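Local coordinates for autophagy protein 5 (Saccharomyces cerevisiae, PDB 2DYO) that takes part in autophagic vesicle formation and cytoplasm-to-vacuole transport, and is required for nucleophagy and mitophagy, at residues 45-50 and 141-146; 145-150 and 274-279; 156-161 and 202-207; 228-233 and 264-269. One frame throughout, in Å; residues are numbered along the deposited sequence.

Overall arrangement
Three contacts are strung along helix 142-159. Contact 1 sets its N-terminal turn against the loop after strand 37-43 in the UblA region, contact 2 sets its next turns against the 274-279 turn, and contact 3 sets its C-terminal end against residues 202-207, both of the latter in UblB. The centres of contacts 1 and 2 are about 9 Å apart and those of contacts 2 and 3 about 12 Å. Contact 4 lies within UblB, centred about 14 Å from contact 3. Along the chain, contacts 3 and 4 nest in the loop that contact 2 closes. The helix thus bridges the two ubiquitin-like modules, and Glu45 of contact 1 probably hydrogen-bonds Phe276 N of contact 2.

Contact 1. Residues 45-50 and 141-146; sequences ETYLVN and TQAEKF
With chi1 at -66°, Tyr47 holds CG opposite its own carbonyl carbon, whereas Phe146 extends CG opposite its backbone N (chi1 -179°), and these two settings bring the phenol to the phenyl ring. The side chains cross at about a right angle. Tyr47 OH arrives at the edge of the Phe146 ring, near its plane, 3.7 Å from Phe146 CD2, so the meeting is of an oxygen with ring C-H groups and the two rings do not stack. One turn earlier on the helix, Ala143 offers a single methyl to three residues. Its CB lies 3.5 Å from Val49 CG1, 3.8 Å from Asn50 ND2 and 4.1 Å from Tyr47 CD2. Val49 also turns its second methyl to the helix, CG2 standing 3.9 Å from Gln142 OE1, an oxygen that is satisfied by Ala137 N. Asn50 N bonds back to Tyr47 O at 3.1 Å, which shapes the short 3-10 segment carrying Val49 and Asn50. Trp177 of helix 170-182 touches Ala143 and Asn50 as well. Ala143, on the first turn of helix 142-159, thus packs into the loop after strand 37-43, joining the alpha-helical bundle region to the UblA ubiquitin-like domain.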
loop_
_atom_site.group_PDB
_atom_site.type_symbol
_atom_site.label_atom_id
_atom_site.label_comp_id
_atom_site.label_asym_id
_atom_site.label_seq_id
_atom_site.Cartn_x
_atom_site.Cartn_y
_atom_site.Cartn_z
ATOM N N GLU A 45 4.307 -2.367 2.297
ATOM C CA GLU A 45 4.654 -2.253 0.886
ATOM C C GLU A 45 4.394 -3.518 0.068
ATOM O O GLU A 45 5.332 -4.196 -0.368
ATOM C CB GLU A 45 6.124 -1.855 0.735
ATOM C CG GLU A 45 6.520 -0.565 1.448
ATOM C CD GLU A 45 6.027 0.696 0.755
ATOM O OE1 GLU A 45 6.543 1.776 1.106
ATOM O OE2 GLU A 45 5.133 0.624 -0.122
ATOM N N THR A 46 3.119 -3.830 -0.137
ATOM C CA THR A 46 2.737 -4.980 -0.946
ATOM C C THR A 46 1.249 -4.862 -1.234
ATOM O O THR A 46 0.636 -3.855 -0.886
ATOM C CB THR A 46 3.034 -6.325 -0.223
ATOM O OG1 THR A 46 2.898 -7.406 -1.157
ATOM C CG2 THR A 46 2.064 -6.548 0.942
ATOM N N TYR A 47 0.673 -5.872 -1.881
ATOM C CA TYR A 47 -0.756 -5.863 -2.184
ATOM C C TYR A 47 -1.431 -7.032 -1.468
ATOM O O TYR A 47 -0.837 -8.106 -1.325
ATOM C CB TYR A 47 -1.018 -6.036 -3.684
ATOM C CG TYR A 47 -0.555 -4.899 -4.572
ATOM C CD1 TYR A 47 -0.972 -3.585 -4.348
ATOM C CD2 TYR A 47 0.243 -5.155 -5.684
ATOM C CE1 TYR A 47 -0.605 -2.557 -5.223
ATOM C CE2 TYR A 47 0.612 -4.142 -6.556
ATOM C CZ TYR A 47 0.186 -2.852 -6.328
ATOM O OH TYR A 47 0.540 -1.869 -7.225
ATOM N N LEU A 48 -2.678 -6.837 -1.055
ATOM C CA LEU A 48 -3.421 -7.895 -0.375
ATOM C C LEU A 48 -3.583 -9.112 -1.279
ATOM O O LEU A 48 -3.628 -10.245 -0.820
ATOM C CB LEU A 48 -4.810 -7.385 0.045
ATOM C CG LEU A 48 -4.868 -6.355 1.183
ATOM C CD1 LEU A 48 -6.298 -5.830 1.312
ATOM C CD2 LEU A 48 -4.414 -6.990 2.481
ATOM N N VAL A 49 -3.684 -8.854 -2.575
ATOM C CA VAL A 49 -3.857 -9.903 -3.564
ATOM C C VAL A 49 -2.691 -10.898 -3.617
ATOM O O VAL A 49 -2.835 -12.016 -4.121
ATOM C CB VAL A 49 -4.129 -9.272 -4.933
ATOM C CG1 VAL A 49 -2.862 -9.163 -5.747
ATOM C CG2 VAL A 49 -5.237 -10.031 -5.639
ATOM N N ASN A 50 -1.540 -10.511 -3.076
ATOM C CA ASN A 50 -0.394 -11.415 -3.046
ATOM C C ASN A 50 -0.622 -12.561 -2.054
ATOM O O ASN A 50 0.205 -13.477 -1.942
ATOM C CB ASN A 50 0.872 -10.646 -2.673
ATOM C CG ASN A 50 1.356 -9.772 -3.807
ATOM O OD1 ASN A 50 2.193 -8.887 -3.631
ATOM N ND2 ASN A 50 0.838 -10.039 -4.998
ATOM N N THR A 141 -0.844 -13.219 -12.802
ATOM C CA THR A 141 0.059 -12.116 -13.121
ATOM C C THR A 141 -0.681 -10.788 -12.972
ATOM O O THR A 141 -0.152 -9.734 -13.318
ATOM C CB THR A 141 0.584 -12.197 -14.567
ATOM O OG1 THR A 141 -0.525 -12.184 -15.473
ATOM C CG2 THR A 141 1.405 -13.462 -14.778
ATOM N N GLN A 142 -1.908 -10.846 -12.459
ATOM C CA GLN A 142 -2.728 -9.649 -12.275
ATOM C C GLN A 142 -2.029 -8.513 -11.523
ATOM O O GLN A 142 -2.022 -7.365 -11.983
ATOM C CB GLN A 142 -4.032 -9.996 -11.544
ATOM C CG GLN A 142 -4.856 -8.766 -11.175
ATOM C CD GLN A 142 -6.122 -9.099 -10.406
ATOM O OE1 GLN A 142 -6.106 -9.901 -9.469
ATOM N NE2 GLN A 142 -7.223 -8.469 -10.786
ATOM N N ALA A 143 -1.460 -8.825 -10.362
ATOM C CA ALA A 143 -0.782 -7.809 -9.556
ATOM C C ALA A 143 0.472 -7.287 -10.256
ATOM O O ALA A 143 0.669 -6.076 -10.376
ATOM C CB ALA A 143 -0.420 -8.382 -8.192
ATOM N N GLU A 144 1.321 -8.199 -10.716
ATOM C CA GLU A 144 2.541 -7.798 -11.408
ATOM C C GLU A 144 2.253 -6.891 -12.599
ATOM O O GLU A 144 2.922 -5.869 -12.782
ATOM C CB GLU A 144 3.324 -9.032 -11.870
ATOM C CG GLU A 144 4.495 -8.706 -12.784
ATOM C CD GLU A 144 5.359 -9.919 -13.087
ATOM O OE1 GLU A 144 4.809 -11.044 -13.142
ATOM O OE2 GLU A 144 6.583 -9.740 -13.283
ATOM N N LYS A 145 1.262 -7.252 -13.410
ATOM C CA LYS A 145 0.915 -6.443 -14.575
ATOM C C LYS A 145 0.494 -5.036 -14.166
ATOM O O LYS A 145 0.947 -4.049 -14.748
ATOM C CB LYS A 145 -0.216 -7.094 -15.383
ATOM C CG LYS A 145 0.217 -8.298 -16.216
ATOM C CD LYS A 145 1.171 -7.889 -17.330
ATOM C CE LYS A 145 1.561 -9.080 -18.198
ATOM N NZ LYS A 145 2.529 -8.675 -19.257
ATOM N N PHE A 146 -0.377 -4.946 -13.168
ATOM C CA PHE A 146 -0.856 -3.655 -12.690
ATOM C C PHE A 146 0.286 -2.838 -12.088
ATOM O O PHE A 146 0.427 -1.646 -12.354
ATOM C CB PHE A 146 -1.932 -3.846 -11.620
ATOM C CG PHE A 146 -2.498 -2.555 -11.100
ATOM C CD1 PHE A 146 -3.545 -1.922 -11.763
ATOM C CD2 PHE A 146 -1.940 -1.934 -9.984
ATOM C CE1 PHE A 146 -4.028 -0.693 -11.326
ATOM C CE2 PHE A 146 -2.420 -0.703 -9.541
ATOM C CZ PHE A 146 -3.458 -0.084 -10.211
#

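Contact 2. Residues 145-150 and 274-279; sequences KFWFHQ and RSFDGF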
loop_
_atom_site.group_PDB
_atom_site.type_symbol
_atom_site.label_atom_id
_atom_site.label_comp_id
_atom_site.label_asym_id
_atom_site.label_seq_id
_atom_site.Cartn_x
_atom_site.Cartn_y
_atom_site.Cartn_z
ATOM N N LYS A 145 1.262 -7.252 -13.410
ATOM C CA LYS A 145 0.915 -6.443 -14.575
ATOM C C LYS A 145 0.494 -5.036 -14.166
ATOM O O LYS A 145 0.947 -4.049 -14.748
ATOM C CB LYS A 145 -0.216 -7.094 -15.383
ATOM C CG LYS A 145 0.217 -8.298 -16.216
ATOM C CD LYS A 145 1.171 -7.889 -17.330
ATOM C CE LYS A 145 1.561 -9.080 -18.198
ATOM N NZ LYS A 145 2.529 -8.675 -19.257
ATOM N N PHE A 146 -0.377 -4.946 -13.168
ATOM C CA PHE A 146 -0.856 -3.655 -12.690
ATOM C C PHE A 146 0.286 -2.838 -12.088
ATOM O O PHE A 146 0.427 -1.646 -12.354
ATOM C CB PHE A 146 -1.932 -3.846 -11.620
ATOM C CG PHE A 146 -2.498 -2.555 -11.100
ATOM C CD1 PHE A 146 -3.545 -1.922 -11.763
ATOM C CD2 PHE A 146 -1.940 -1.934 -9.984
ATOM C CE1 PHE A 146 -4.028 -0.693 -11.326
ATOM C CE2 PHE A 146 -2.420 -0.703 -9.541
ATOM C CZ PHE A 146 -3.458 -0.084 -10.211
ATOM N N TRP A 147 1.083 -3.496 -11.256
ATOM C CA TRP A 147 2.203 -2.857 -10.576
ATOM C C TRP A 147 3.259 -2.332 -11.550
ATOM O O TRP A 147 3.762 -1.215 -11.396
ATOM C CB TRP A 147 2.841 -3.856 -9.618
ATOM C CG TRP A 147 4.049 -3.341 -8.913
ATOM C CD1 TRP A 147 4.081 -2.505 -7.833
ATOM C CD2 TRP A 147 5.409 -3.676 -9.204
ATOM N NE1 TRP A 147 5.383 -2.304 -7.429
ATOM C CE2 TRP A 147 6.217 -3.008 -8.259
ATOM C CE3 TRP A 147 6.025 -4.472 -10.182
ATOM C CZ2 TRP A 147 7.609 -3.125 -8.251
ATOM C CZ3 TRP A 147 7.409 -4.588 -10.175
ATOM C CH2 TRP A 147 8.185 -3.915 -9.217
ATOM N N PHE A 148 3.602 -3.133 -12.553
ATOM C CA PHE A 148 4.603 -2.689 -13.517
ATOM C C PHE A 148 4.061 -1.504 -14.316
ATOM O O PHE A 148 4.814 -0.601 -14.691
ATOM C CB PHE A 148 5.009 -3.838 -14.447
ATOM C CG PHE A 148 6.129 -3.486 -15.378
ATOM C CD1 PHE A 148 5.868 -2.920 -16.619
ATOM C CD2 PHE A 148 7.449 -3.661 -14.984
ATOM C CE1 PHE A 148 6.910 -2.534 -17.460
ATOM C CE2 PHE A 148 8.500 -3.280 -15.817
ATOM C CZ PHE A 148 8.228 -2.713 -17.052
ATOM N N HIS A 149 2.750 -1.496 -14.554
ATOM C CA HIS A 149 2.120 -0.400 -15.284
ATOM C C HIS A 149 2.165 0.869 -14.424
ATOM O O HIS A 149 2.194 1.990 -14.944
ATOM C CB HIS A 149 0.670 -0.753 -15.635
ATOM C CG HIS A 149 0.026 0.224 -16.567
ATOM N ND1 HIS A 149 0.413 0.362 -17.882
ATOM C CD2 HIS A 149 -0.949 1.142 -16.363
ATOM C CE1 HIS A 149 -0.293 1.323 -18.449
ATOM N NE2 HIS A 149 -1.127 1.813 -17.548
ATOM N N GLN A 150 2.168 0.686 -13.105
ATOM C CA GLN A 150 2.259 1.811 -12.178
ATOM C C GLN A 150 3.645 2.434 -12.357
ATOM O O GLN A 150 3.785 3.651 -12.477
ATOM C CB GLN A 150 2.117 1.343 -10.723
ATOM C CG GLN A 150 0.700 1.033 -10.245
ATOM C CD GLN A 150 -0.210 2.246 -10.276
ATOM O OE1 GLN A 150 -0.728 2.623 -11.330
ATOM N NE2 GLN A 150 -0.401 2.872 -9.120
ATOM N N ARG A 274 8.073 7.609 -0.865
ATOM C CA ARG A 274 7.190 7.063 -1.899
ATOM C C ARG A 274 6.956 5.585 -1.601
ATOM O O ARG A 274 7.790 4.935 -0.968
ATOM C CB ARG A 274 7.810 7.207 -3.292
ATOM C CG ARG A 274 9.057 6.360 -3.515
ATOM C CD ARG A 274 9.548 6.495 -4.946
ATOM N NE ARG A 274 10.813 5.793 -5.154
ATOM C CZ ARG A 274 11.486 5.784 -6.299
ATOM N NH1 ARG A 274 11.019 6.439 -7.351
ATOM N NH2 ARG A 274 12.635 5.124 -6.389
ATOM N N SER A 275 5.818 5.063 -2.049
ATOM C CA SER A 275 5.475 3.666 -1.827
ATOM C C SER A 275 6.148 2.750 -2.856
ATOM O O SER A 275 6.791 3.229 -3.795
ATOM C CB SER A 275 3.957 3.496 -1.861
ATOM O OG SER A 275 3.346 4.284 -0.845
ATOM N N PHE A 276 5.980 1.439 -2.685
ATOM C CA PHE A 276 6.617 0.453 -3.558
ATOM C C PHE A 276 6.127 0.400 -5.007
ATOM O O PHE A 276 6.700 -0.323 -5.821
ATOM C CB PHE A 276 6.527 -0.946 -2.922
ATOM C CG PHE A 276 5.245 -1.671 -3.218
ATOM C CD1 PHE A 276 5.219 -2.713 -4.145
ATOM C CD2 PHE A 276 4.064 -1.320 -2.569
ATOM C CE1 PHE A 276 4.027 -3.394 -4.428
ATOM C CE2 PHE A 276 2.864 -1.992 -2.841
ATOM C CZ PHE A 276 2.846 -3.034 -3.773
ATOM N N ASP A 277 5.077 1.152 -5.331
ATOM C CA ASP A 277 4.583 1.179 -6.705
ATOM C C ASP A 277 5.094 2.436 -7.408
ATOM O O ASP A 277 4.695 2.734 -8.532
ATOM C CB ASP A 277 3.052 1.140 -6.751
ATOM C CG ASP A 277 2.407 2.353 -6.105
ATOM O OD1 ASP A 277 1.171 2.475 -6.227
ATOM O OD2 ASP A 277 3.117 3.171 -5.476
ATOM N N GLY A 278 5.983 3.166 -6.733
ATOM C CA GLY A 278 6.556 4.369 -7.315
ATOM C C GLY A 278 5.830 5.672 -7.034
ATOM O O GLY A 278 6.374 6.752 -7.271
ATOM N N PHE A 279 4.606 5.582 -6.530
ATOM C CA PHE A 279 3.831 6.779 -6.220
ATOM C C PHE A 279 3.942 7.183 -4.757
ATOM O O PHE A 279 4.032 6.330 -3.866
ATOM C CB PHE A 279 2.341 6.573 -6.537
ATOM C CG PHE A 279 1.983 6.796 -7.979
ATOM C CD1 PHE A 279 2.025 5.752 -8.895
ATOM C CD2 PHE A 279 1.598 8.058 -8.421
ATOM C CE1 PHE A 279 1.686 5.962 -10.235
ATOM C CE2 PHE A 279 1.258 8.277 -9.756
ATOM C CZ PHE A 279 1.304 7.226 -10.663
#
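Two indole N-H groups converge on one backbone oxygen, Phe276 O: Trp147 NE1 donates to it at 2.9 Å, and Trp151 NE1, one helical turn on, also bonds to it. The Trp147 bond is fairly straight (154° at the hydrogen) and leaves the indole at its edge, yet it reaches the carbonyl from 42° above the carbonyl plane. That same indole runs beside the Phe276 ring. Their planes are 18° from parallel but so far slid apart that overlap is slight, and the nearest carbons, Trp147 CD1 and Phe276 CE1, are 3.5 Å apart. The receiving segment is a type I beta turn from Ser275 to Gly278, closed by Gly278 N to Ser275 O at 3.0 Å, and it carries an Asx turn in which Asp277 OD2 accepts from Phe279 N at 3.0 Å. With OD2 so engaged, OD1 of Asp277 takes a bond from Tyr281 OH and a weak one from Gln150 NE2 at 3.3 Å. Gln150 bends at chi2, which brings this amide near Phe279 too, Gln150 NE2 lying 3.8 Å from Phe279 CD1. An alanine in place of Trp147 would remove one of the two donors to Phe276 O and is likely to open a gap beside the Phe276 ring. Elsewhere Phe176 and Trp177 meet the Trp147 rings, and Tyr47 meets Phe276 edge-to-face.

Contact 3. Residues 156-161 and 202-207; sequences FILNGS and HIPLII
Water 1 donates to Ile157 O at 2.7 Å and is hydrogen-bonded to His202 ND1 at the same 2.7 Å. It lies at the edge of the imidazole, near the ring plane, so a single water bridges the helix C-terminus and the histidine. Beside it the end of helix 142-159, in the alpha-helical bundle region, meets the lead-in to UblB strand 205-208 mainly through apolar groups. Ile157 has CG2 anti to its backbone N, and this methyl sits 3.5 Å from Pro204 CG and 3.6 Å from His202 CB. Leu158 crosses the proline ring at about a right angle, its CD2 3.6 Å from Pro204 CD and 3.7 Å from His202 O. Replacing Leu158 with alanine would probably leave Pro204 CD without its methyl neighbour and open a gap facing Tyr270, which also touches both residues. Since Pro204 has no N-H, its ring carbons can lie against Ile157 and Leu158 without a donor to satisfy there, and the bond to the imidazole runs through the water.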
loop_
_atom_site.group_PDB
_atom_site.type_symbol
_atom_site.label_atom_id
_atom_site.label_comp_id
_atom_site.label_asym_id
_atom_site.label_seq_id
_atom_site.Cartn_x
_atom_site.Cartn_y
_atom_site.Cartn_z
ATOM N N PHE A 156 7.657 7.832 -16.568
ATOM C CA PHE A 156 7.265 8.918 -17.457
ATOM C C PHE A 156 7.083 10.235 -16.705
ATOM O O PHE A 156 7.499 11.291 -17.178
ATOM C CB PHE A 156 5.964 8.572 -18.175
ATOM C CG PHE A 156 5.501 9.639 -19.118
ATOM C CD1 PHE A 156 6.212 9.909 -20.284
ATOM C CD2 PHE A 156 4.379 10.405 -18.825
ATOM C CE1 PHE A 156 5.813 10.929 -21.144
ATOM C CE2 PHE A 156 3.969 11.431 -19.681
ATOM C CZ PHE A 156 4.689 11.692 -20.844
ATOM N N ILE A 157 6.448 10.169 -15.540
ATOM C CA ILE A 157 6.211 11.360 -14.729
ATOM C C ILE A 157 7.530 11.945 -14.219
ATOM O O ILE A 157 7.755 13.158 -14.289
ATOM C CB ILE A 157 5.286 11.027 -13.526
ATOM C CG1 ILE A 157 3.902 10.626 -14.050
ATOM C CG2 ILE A 157 5.183 12.230 -12.582
ATOM C CD1 ILE A 157 2.978 10.014 -13.004
ATOM N N LEU A 158 8.407 11.074 -13.728
ATOM C CA LEU A 158 9.703 11.494 -13.201
ATOM C C LEU A 158 10.720 11.925 -14.250
ATOM O O LEU A 158 11.400 12.937 -14.073
ATOM C CB LEU A 158 10.328 10.372 -12.366
ATOM C CG LEU A 158 9.691 10.028 -11.019
ATOM C CD1 LEU A 158 10.335 8.758 -10.471
ATOM C CD2 LEU A 158 9.884 11.186 -10.044
ATOM N N ASN A 159 10.823 11.168 -15.339
ATOM C CA ASN A 159 11.808 11.463 -16.377
ATOM C C ASN A 159 11.324 12.176 -17.637
ATOM O O ASN A 159 12.137 12.659 -18.424
ATOM C CB ASN A 159 12.519 10.172 -16.791
ATOM C CG ASN A 159 13.066 9.403 -15.605
ATOM O OD1 ASN A 159 13.499 9.996 -14.615
ATOM N ND2 ASN A 159 13.063 8.074 -15.702
ATOM N N GLY A 160 10.014 12.245 -17.832
ATOM C CA GLY A 160 9.495 12.884 -19.027
ATOM C C GLY A 160 9.309 11.853 -20.128
ATOM O O GLY A 160 8.687 12.129 -21.155
ATOM N N SER A 161 9.861 10.661 -19.914
ATOM C CA SER A 161 9.741 9.563 -20.870
ATOM C C SER A 161 9.805 8.249 -20.101
ATOM O O SER A 161 10.245 8.214 -18.951
ATOM C CB SER A 161 10.874 9.598 -21.904
ATOM O OG SER A 161 12.078 9.086 -21.362
ATOM N N HIS A 202 8.430 15.968 -12.703
ATOM C CA HIS A 202 7.113 16.078 -12.068
ATOM C C HIS A 202 7.085 15.094 -10.909
ATOM O O HIS A 202 7.875 14.156 -10.876
ATOM C CB HIS A 202 5.987 15.714 -13.039
ATOM C CG HIS A 202 5.716 16.751 -14.084
ATOM N ND1 HIS A 202 6.254 16.689 -15.352
ATOM C CD2 HIS A 202 4.946 17.863 -14.056
ATOM C CE1 HIS A 202 5.825 17.719 -16.060
ATOM N NE2 HIS A 202 5.029 18.447 -15.297
ATOM N N ILE A 203 6.182 15.293 -9.956
ATOM C CA ILE A 203 6.092 14.368 -8.827
ATOM C C ILE A 203 4.872 13.449 -8.929
ATOM O O ILE A 203 3.738 13.923 -9.063
ATOM C CB ILE A 203 5.990 15.112 -7.466
ATOM C CG1 ILE A 203 7.232 15.977 -7.224
ATOM C CG2 ILE A 203 5.833 14.095 -6.329
ATOM C CD1 ILE A 203 8.510 15.193 -6.983
ATOM N N PRO A 204 5.095 12.124 -8.879
ATOM C CA PRO A 204 4.013 11.139 -8.950
ATOM C C PRO A 204 3.356 11.181 -7.571
ATOM O O PRO A 204 3.802 10.501 -6.638
ATOM C CB PRO A 204 4.749 9.815 -9.180
ATOM C CG PRO A 204 6.065 10.240 -9.802
ATOM C CD PRO A 204 6.407 11.462 -8.992
ATOM N N LEU A 205 2.317 11.996 -7.448
ATOM C CA LEU A 205 1.619 12.168 -6.183
ATOM C C LEU A 205 0.137 11.842 -6.265
ATOM O O LEU A 205 -0.560 12.281 -7.180
ATOM C CB LEU A 205 1.772 13.617 -5.708
ATOM C CG LEU A 205 0.994 14.035 -4.454
ATOM C CD1 LEU A 205 1.589 13.350 -3.223
ATOM C CD2 LEU A 205 1.057 15.567 -4.295
ATOM N N ILE A 206 -0.333 11.070 -5.296
ATOM C CA ILE A 206 -1.735 10.716 -5.206
ATOM C C ILE A 206 -2.181 11.222 -3.840
ATOM O O ILE A 206 -1.508 10.984 -2.832
ATOM C CB ILE A 206 -1.947 9.190 -5.310
ATOM C CG1 ILE A 206 -1.697 8.754 -6.758
ATOM C CG2 ILE A 206 -3.363 8.825 -4.851
ATOM C CD1 ILE A 206 -1.776 7.267 -7.001
ATOM N N ILE A 207 -3.293 11.950 -3.821
ATOM C CA ILE A 207 -3.831 12.511 -2.581
ATOM C C ILE A 207 -5.193 11.902 -2.313
ATOM O O ILE A 207 -6.055 11.909 -3.184
ATOM C CB ILE A 207 -3.992 14.039 -2.686
ATOM C CG1 ILE A 207 -2.642 14.685 -3.012
ATOM C CG2 ILE A 207 -4.542 14.591 -1.376
ATOM C CD1 ILE A 207 -2.713 16.191 -3.272
HETATM O O HOH W 1 7.381 14.515 -16.582
#

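Contact 4. Residues 228-233 and 264-269; sequences VNPTLK and MLLYDL
In the UblB ubiquitin-like domain, the start of helix 266-273 is tied to the loop 228-233 by a lone antiparallel beta bridge, Thr231 with Leu265. Leu266 N donates to Pro230 O at 2.8 Å, in the carbonyl plane and nearly straight (163°), and Leu232 N donates to Met264 O at 2.9 Å. The two bonds flank Thr231 and Leu265, which form a non-hydrogen-bonded pair. Leu265 is the N-cap residue, so the bridge leads straight into the helix, whose first N-H groups lack helical acceptors. Tyr267 N donates a hydrogen bond to water 2 at 2.9 Å, and this water donates to Pro230 O and accepts a weak bond from Asn229 ND2. Leu266 and Leu269 hold CG opposite the backbone N (chi1 -171° and -172°), presenting their methyls to Leu232, which crosses both at about a right angle, its CD2 3.8 Å from Leu269 CD2 and 4.0 Å from Leu266 CD1. Leu265 CD2 lies 3.8 Å from Thr231 CG2. Met264 packs on an apolar side chain of another protein chain.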
loop_
_atom_site.group_PDB
_atom_site.type_symbol
_atom_site.label_atom_id
_atom_site.label_comp_id
_atom_site.label_asym_id
_atom_site.label_seq_id
_atom_site.Cartn_x
_atom_site.Cartn_y
_atom_site.Cartn_z
ATOM N N VAL A 228 12.388 24.176 -9.533
ATOM C CA VAL A 228 11.762 24.582 -8.277
ATOM C C VAL A 228 11.954 23.539 -7.186
ATOM O O VAL A 228 12.336 22.401 -7.455
ATOM C CB VAL A 228 10.252 24.865 -8.466
ATOM C CG1 VAL A 228 10.063 26.078 -9.382
ATOM C CG2 VAL A 228 9.557 23.642 -9.059
ATOM N N ASN A 229 11.693 23.933 -5.948
ATOM C CA ASN A 229 11.875 23.041 -4.808
ATOM C C ASN A 229 10.742 23.323 -3.821
ATOM O O ASN A 229 10.976 23.784 -2.707
ATOM C CB ASN A 229 13.230 23.345 -4.163
ATOM C CG ASN A 229 13.701 22.248 -3.230
ATOM O OD1 ASN A 229 14.649 22.437 -2.466
ATOM N ND2 ASN A 229 13.057 21.093 -3.297
ATOM N N PRO A 230 9.495 23.035 -4.218
ATOM C CA PRO A 230 8.343 23.283 -3.348
ATOM C C PRO A 230 8.223 22.451 -2.076
ATOM O O PRO A 230 8.683 21.309 -2.001
ATOM C CB PRO A 230 7.153 23.062 -4.284
ATOM C CG PRO A 230 7.637 21.983 -5.178
ATOM C CD PRO A 230 9.071 22.417 -5.486
ATOM N N THR A 231 7.590 23.056 -1.079
ATOM C CA THR A 231 7.318 22.412 0.194
ATOM C C THR A 231 5.853 21.984 0.083
ATOM O O THR A 231 5.176 22.336 -0.885
ATOM C CB THR A 231 7.423 23.404 1.357
ATOM O OG1 THR A 231 6.441 24.430 1.175
ATOM C CG2 THR A 231 8.808 24.043 1.406
ATOM N N LEU A 232 5.359 21.222 1.052
ATOM C CA LEU A 232 3.956 20.816 1.008
ATOM C C LEU A 232 3.063 22.055 1.033
ATOM O O LEU A 232 2.033 22.105 0.359
ATOM C CB LEU A 232 3.613 19.913 2.191
ATOM C CG LEU A 232 4.164 18.485 2.132
ATOM C CD1 LEU A 232 3.685 17.695 3.349
ATOM C CD2 LEU A 232 3.694 17.808 0.841
ATOM N N LYS A 233 3.457 23.056 1.816
ATOM C CA LYS A 233 2.681 24.293 1.902
ATOM C C LYS A 233 2.601 24.954 0.531
ATOM O O LYS A 233 1.567 25.502 0.156
ATOM C CB LYS A 233 3.325 25.266 2.891
ATOM C CG LYS A 233 2.564 26.578 3.057
ATOM C CD LYS A 233 1.306 26.382 3.895
ATOM C CE LYS A 233 0.620 27.714 4.204
ATOM N NZ LYS A 233 -0.437 27.546 5.251
ATOM N N MET A 264 7.832 20.553 5.051
ATOM C CA MET A 264 8.576 19.469 4.414
ATOM C C MET A 264 8.679 19.686 2.908
ATOM O O MET A 264 7.697 20.042 2.255
ATOM C CB MET A 264 7.898 18.126 4.701
ATOM C CG MET A 264 8.354 16.997 3.797
ATOM S SD MET A 264 9.024 15.599 4.705
ATOM C CE MET A 264 10.765 15.842 4.404
ATOM N N LEU A 265 9.875 19.474 2.365
ATOM C CA LEU A 265 10.126 19.624 0.930
ATOM C C LEU A 265 9.527 18.444 0.171
ATOM O O LEU A 265 9.761 17.285 0.523
ATOM C CB LEU A 265 11.630 19.684 0.658
ATOM C CG LEU A 265 12.378 20.919 1.164
ATOM C CD1 LEU A 265 13.891 20.702 1.048
ATOM C CD2 LEU A 265 11.946 22.134 0.356
ATOM N N LEU A 266 8.765 18.739 -0.878
ATOM C CA LEU A 266 8.121 17.698 -1.672
ATOM C C LEU A 266 9.107 16.715 -2.303
ATOM O O LEU A 266 8.853 15.513 -2.328
ATOM C CB LEU A 266 7.241 18.330 -2.760
ATOM C CG LEU A 266 6.344 17.366 -3.541
ATOM C CD1 LEU A 266 5.398 16.651 -2.579
ATOM C CD2 LEU A 266 5.551 18.142 -4.591
ATOM N N TYR A 267 10.227 17.208 -2.821
ATOM C CA TYR A 267 11.206 16.301 -3.423
ATOM C C TYR A 267 11.698 15.308 -2.377
ATOM O O TYR A 267 11.797 14.111 -2.645
ATOM C CB TYR A 267 12.410 17.065 -3.980
ATOM C CG TYR A 267 13.565 16.149 -4.324
ATOM C CD1 TYR A 267 13.479 15.258 -5.393
ATOM C CD2 TYR A 267 14.717 16.126 -3.538
ATOM C CE1 TYR A 267 14.511 14.361 -5.670
ATOM C CE2 TYR A 267 15.754 15.235 -3.805
ATOM C CZ TYR A 267 15.645 14.357 -4.870
ATOM O OH TYR A 267 16.670 13.474 -5.134
ATOM N N ASP A 268 12.019 15.814 -1.188
ATOM C CA ASP A 268 12.485 14.962 -0.099
ATOM C C ASP A 268 11.427 13.931 0.260
ATOM O O ASP A 268 11.714 12.738 0.376
ATOM C CB ASP A 268 12.797 15.800 1.142
ATOM C CG ASP A 268 14.252 16.186 1.229
ATOM O OD1 ASP A 268 15.100 15.271 1.302
ATOM O OD2 ASP A 268 14.548 17.400 1.226
ATOM N N LEU A 269 10.197 14.403 0.443
ATOM C CA LEU A 269 9.097 13.522 0.797
ATOM C C LEU A 269 8.972 12.404 -0.235
ATOM O O LEU A 269 8.950 11.224 0.116
ATOM C CB LEU A 269 7.792 14.315 0.883
ATOM C CG LEU A 269 6.579 13.567 1.440
ATOM C CD1 LEU A 269 6.890 13.022 2.829
ATOM C CD2 LEU A 269 5.395 14.506 1.484
HETATM O O HOH W 2 10.719 20.022 -3.342
#